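Local coordinates for Gp6 (Enterobacteria phage HK97, PDB 3JVO), which forms a thirteen-membered ring with an open central channel for DNA ejection, joining the portal protein to the stopper protein in the phage head-tail connector, at residues I9-S12 against L13-Q17; D23-D26 against E27-T30. All blocks are in the same frame, centred on the assembly; numbering follows the deposited sequence.

Following the chain from its N terminus, interaction 1 comes first: Ile-9 and Ser-10 form the link after the short helix 5-8, Ser-10 capping helix 11-17. Interaction 2 follows in series, where the loop after that helix turns into helix 26-44. Each is a continuous stretch, with local contacts three to five residues apart; the two neither nest nor cross. Their centres lie about 11 Å apart, and they touch directly: Lys-15 NZ forms salt bridges with Asp-23 OD1 at 2.7 Å and Asp-26 OD1 at 2.9 Å, while Leu-11 packs on Ile-29 and Thr-30. The pair thereby ties helix 11-17 to the first turn of helix 26-44.

Interaction 1 of 2, residues I9-S12 against L13-Q17; sequences ISLS and LFKQQ
With chi1 at 71°, Ser-10 holds OG between its own backbone N and carbonyl carbon, turned toward the amide N of Leu-13; Phe-14 sets its CG beside the backbone N, which swings the ring back under Ile-9. The first of these gives a classical N-cap: Leu-13 N donates to Ser-10 OG over 3.1 Å with an N-H...O angle of 157°. The same residue also opens the regular helical bonding, since Phe-14 N reaches Ser-10 O at 3.1 Å. Lys-15 N to Leu-11 O and Gln-16 N to Ser-12 O continue the pattern. Beside the cap lies an apolar cluster. Ile-9 CG2 sits over one face of the Phe-14 ring, 3.9 Å from the centroid and 16° off the normal, a CH-pi contact displaced toward the rim, and the same methyl meets Leu-13 CB at 3.6 Å. Ile-9 is thus a cover on the ring just ahead of the cap. Farther round, Lys-15 crosses Leu-11 at a slant, CE 3.9 Å from Leu-11 CG, while its NZ goes on to Asp-23 and Asp-26. Phe-14 fills the space between helices 5-8, 26-44 and 57-72, meeting Phe-67 with the ring planes inclined, whereas Leu-13 and Gln-17 pack on Leu-28 of a neighbouring subunit, so this short helix joins the chain's own bundle to the ring interface.

Interaction 2 of 2, residues D23-D26 against E27-T30; sequences DDRD and ELIT
Two hydrogen bonds link Asp-26 to Thr-30, both donors of the threonine converging on one carbonyl. Thr-30 N reaches Asp-26 O at 2.9 Å, and Thr-30 OG1 donates to the same oxygen at 2.7 Å. The two arrive from opposite faces of the carbonyl plane. A chi1 of -60° puts OG1 beside the threonine's own N, which directs the hydroxyl back along the helix. One residue earlier, Ile-29 N meets Arg-25 O at 2.9 Å with an N-H...O angle of 171°. These i to i+4 bonds mark the start of helix 26-44, with Arg-25 in the N-cap position. Apolar packing across the turn is slight: Arg-25 CB lies 4.1 Å from Ile-29 CD1, a methyl that also lies 3.6 Å from Arg-25 O. Beyond the turn, Ile-29 rests on Phe-20 and Lys-15. Polar contacts of Arg-25 face the loop. The arginine chain bends at chi2 (-63°), bringing NH1 to Asp-24 O at 2.7 Å; that oxygen lies in the guanidinium plane, but NH1 stands above the carbonyl plane. Asp-24 OD2 is a long salt-bridge partner for NH1, well out of the guanidinium plane. On the helix, Asp-26 OD1 pairs with Lys-15. Arg-25 and Leu-28 pack on Gln-16 of another neighbouring subunit, not the one that meets Leu-13 and Gln-17.

Interaction 1 of 2, residues I9-S12 against L13-Q17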
# COMPACT_ATOMS: atom_id res chain seq x y z
N ILE G 9 -36.70 23.74 -20.12
CA ILE G 9 -36.97 22.58 -19.28
C ILE G 9 -37.83 23.04 -18.13
O ILE G 9 -37.43 23.91 -17.36
CB ILE G 9 -35.69 21.98 -18.67
CG1 ILE G 9 -34.71 21.56 -19.77
CG2 ILE G 9 -36.02 20.79 -17.72
CD1 ILE G 9 -33.31 21.25 -19.25
N SER G 10 -38.99 22.43 -17.97
CA SER G 10 -39.92 22.85 -16.91
C SER G 10 -39.34 22.62 -15.52
O SER G 10 -38.48 21.77 -15.32
CB SER G 10 -41.23 22.10 -17.04
OG SER G 10 -41.03 20.74 -16.68
N LEU G 11 -39.82 23.39 -14.55
CA LEU G 11 -39.43 23.23 -13.15
C LEU G 11 -39.73 21.82 -12.65
O LEU G 11 -38.95 21.24 -11.90
CB LEU G 11 -40.15 24.27 -12.28
CG LEU G 11 -39.84 24.26 -10.79
CD1 LEU G 11 -38.36 24.46 -10.58
CD2 LEU G 11 -40.63 25.37 -10.06
N SER G 12 -40.88 21.30 -13.06
CA SER G 12 -41.27 19.93 -12.78
C SER G 12 -40.21 18.92 -13.23
O SER G 12 -39.88 18.00 -12.50
CB SER G 12 -42.60 19.62 -13.47
OG SER G 12 -42.98 18.28 -13.23
N LEU G 13 -39.67 19.10 -14.44
CA LEU G 13 -38.61 18.23 -14.93
C LEU G 13 -37.30 18.38 -14.15
O LEU G 13 -36.67 17.37 -13.84
CB LEU G 13 -38.37 18.44 -16.42
CG LEU G 13 -39.26 17.66 -17.39
CD1 LEU G 13 -38.86 18.03 -18.81
CD2 LEU G 13 -39.11 16.17 -17.22
N PHE G 14 -36.90 19.61 -13.83
CA PHE G 14 -35.71 19.81 -12.98
C PHE G 14 -35.84 19.05 -11.66
O PHE G 14 -34.90 18.39 -11.24
CB PHE G 14 -35.46 21.28 -12.68
CG PHE G 14 -34.79 22.00 -13.78
CD1 PHE G 14 -33.46 21.70 -14.12
CD2 PHE G 14 -35.47 22.98 -14.50
CE1 PHE G 14 -32.83 22.36 -15.16
CE2 PHE G 14 -34.84 23.65 -15.55
CZ PHE G 14 -33.51 23.34 -15.88
N LYS G 15 -37.01 19.12 -11.04
CA LYS G 15 -37.25 18.42 -9.79
C LYS G 15 -37.19 16.91 -9.91
O LYS G 15 -36.73 16.24 -9.00
CB LYS G 15 -38.59 18.82 -9.20
CG LYS G 15 -38.63 20.26 -8.66
CD LYS G 15 -39.87 20.41 -7.78
CE LYS G 15 -40.53 21.74 -7.96
NZ LYS G 15 -41.86 21.86 -7.22
N GLN G 16 -37.67 16.38 -11.03
CA GLN G 16 -37.55 14.95 -11.30
C GLN G 16 -36.09 14.54 -11.52
O GLN G 16 -35.70 13.45 -11.13
CB GLN G 16 -38.41 14.57 -12.50
CG GLN G 16 -39.92 14.65 -12.20
CD GLN G 16 -40.77 14.40 -13.42
OE1 GLN G 16 -40.27 14.26 -14.53
NE2 GLN G 16 -42.07 14.31 -13.21
N GLN G 17 -35.28 15.41 -12.12
CA GLN G 17 -33.86 15.12 -12.31
C GLN G 17 -33.22 14.80 -10.97
O GLN G 17 -32.46 13.83 -10.84
CB GLN G 17 -33.15 16.32 -12.99
CG GLN G 17 -31.62 16.21 -13.09
CD GLN G 17 -31.21 15.16 -14.11
OE1 GLN G 17 -32.07 14.60 -14.80
NE2 GLN G 17 -29.91 14.89 -14.20

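Interaction 2 of 2, residues D23-D26 against E27-T30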
# COMPACT_ATOMS: atom_id res chain seq x y z
N ASP G 23 -42.19 21.20 -2.44
CA ASP G 23 -42.45 22.42 -3.20
C ASP G 23 -41.91 23.67 -2.51
O ASP G 23 -42.04 24.78 -3.04
CB ASP G 23 -43.95 22.57 -3.48
CG ASP G 23 -44.48 21.53 -4.47
OD1 ASP G 23 -43.74 21.14 -5.42
OD2 ASP G 23 -45.64 21.10 -4.30
N ASP G 24 -41.29 23.49 -1.34
CA ASP G 24 -40.76 24.61 -0.56
C ASP G 24 -39.35 25.11 -0.95
O ASP G 24 -38.76 25.91 -0.24
CB ASP G 24 -40.85 24.32 0.94
CG ASP G 24 -40.01 23.10 1.37
OD1 ASP G 24 -39.46 22.36 0.53
OD2 ASP G 24 -39.93 22.90 2.60
N ARG G 25 -38.83 24.64 -2.09
CA ARG G 25 -37.51 25.06 -2.54
C ARG G 25 -37.48 25.54 -3.98
O ARG G 25 -36.43 25.53 -4.62
CB ARG G 25 -36.48 23.94 -2.34
CG ARG G 25 -36.10 23.68 -0.90
CD ARG G 25 -35.43 24.89 -0.29
NE ARG G 25 -35.13 24.69 1.13
CZ ARG G 25 -35.97 24.94 2.13
NH1 ARG G 25 -37.19 25.42 1.90
NH2 ARG G 25 -35.57 24.71 3.37
N ASP G 26 -38.62 25.99 -4.48
CA ASP G 26 -38.77 26.35 -5.90
C ASP G 26 -37.86 27.50 -6.32
O ASP G 26 -37.29 27.47 -7.40
CB ASP G 26 -40.24 26.69 -6.23
CG ASP G 26 -41.17 25.47 -6.17
OD1 ASP G 26 -40.71 24.31 -6.17
OD2 ASP G 26 -42.40 25.68 -6.11
N GLU G 27 -37.72 28.49 -5.46
CA GLU G 27 -36.84 29.63 -5.74
C GLU G 27 -35.35 29.24 -5.79
O GLU G 27 -34.64 29.61 -6.71
CB GLU G 27 -37.10 30.74 -4.72
CG GLU G 27 -36.28 31.98 -4.92
CD GLU G 27 -36.67 33.16 -4.02
OE1 GLU G 27 -37.11 32.95 -2.85
OE2 GLU G 27 -36.52 34.32 -4.50
N LEU G 28 -34.89 28.47 -4.82
CA LEU G 28 -33.52 27.95 -4.87
C LEU G 28 -33.27 27.08 -6.11
O LEU G 28 -32.30 27.29 -6.86
CB LEU G 28 -33.20 27.16 -3.60
CG LEU G 28 -31.75 26.69 -3.51
CD1 LEU G 28 -30.79 27.83 -3.27
CD2 LEU G 28 -31.65 25.67 -2.38
N ILE G 29 -34.15 26.11 -6.33
CA ILE G 29 -34.06 25.22 -7.50
C ILE G 29 -34.03 26.00 -8.82
O ILE G 29 -33.21 25.73 -9.72
CB ILE G 29 -35.19 24.16 -7.49
CG1 ILE G 29 -34.93 23.15 -6.36
CG2 ILE G 29 -35.31 23.48 -8.86
CD1 ILE G 29 -36.12 22.25 -6.04
N THR G 30 -34.92 27.00 -8.92
CA THR G 30 -34.94 27.91 -10.07
C THR G 30 -33.61 28.63 -10.27
O THR G 30 -33.15 28.79 -11.42
CB THR G 30 -36.11 28.92 -9.98
OG1 THR G 30 -37.35 28.20 -9.95
CG2 THR G 30 -36.12 29.89 -11.17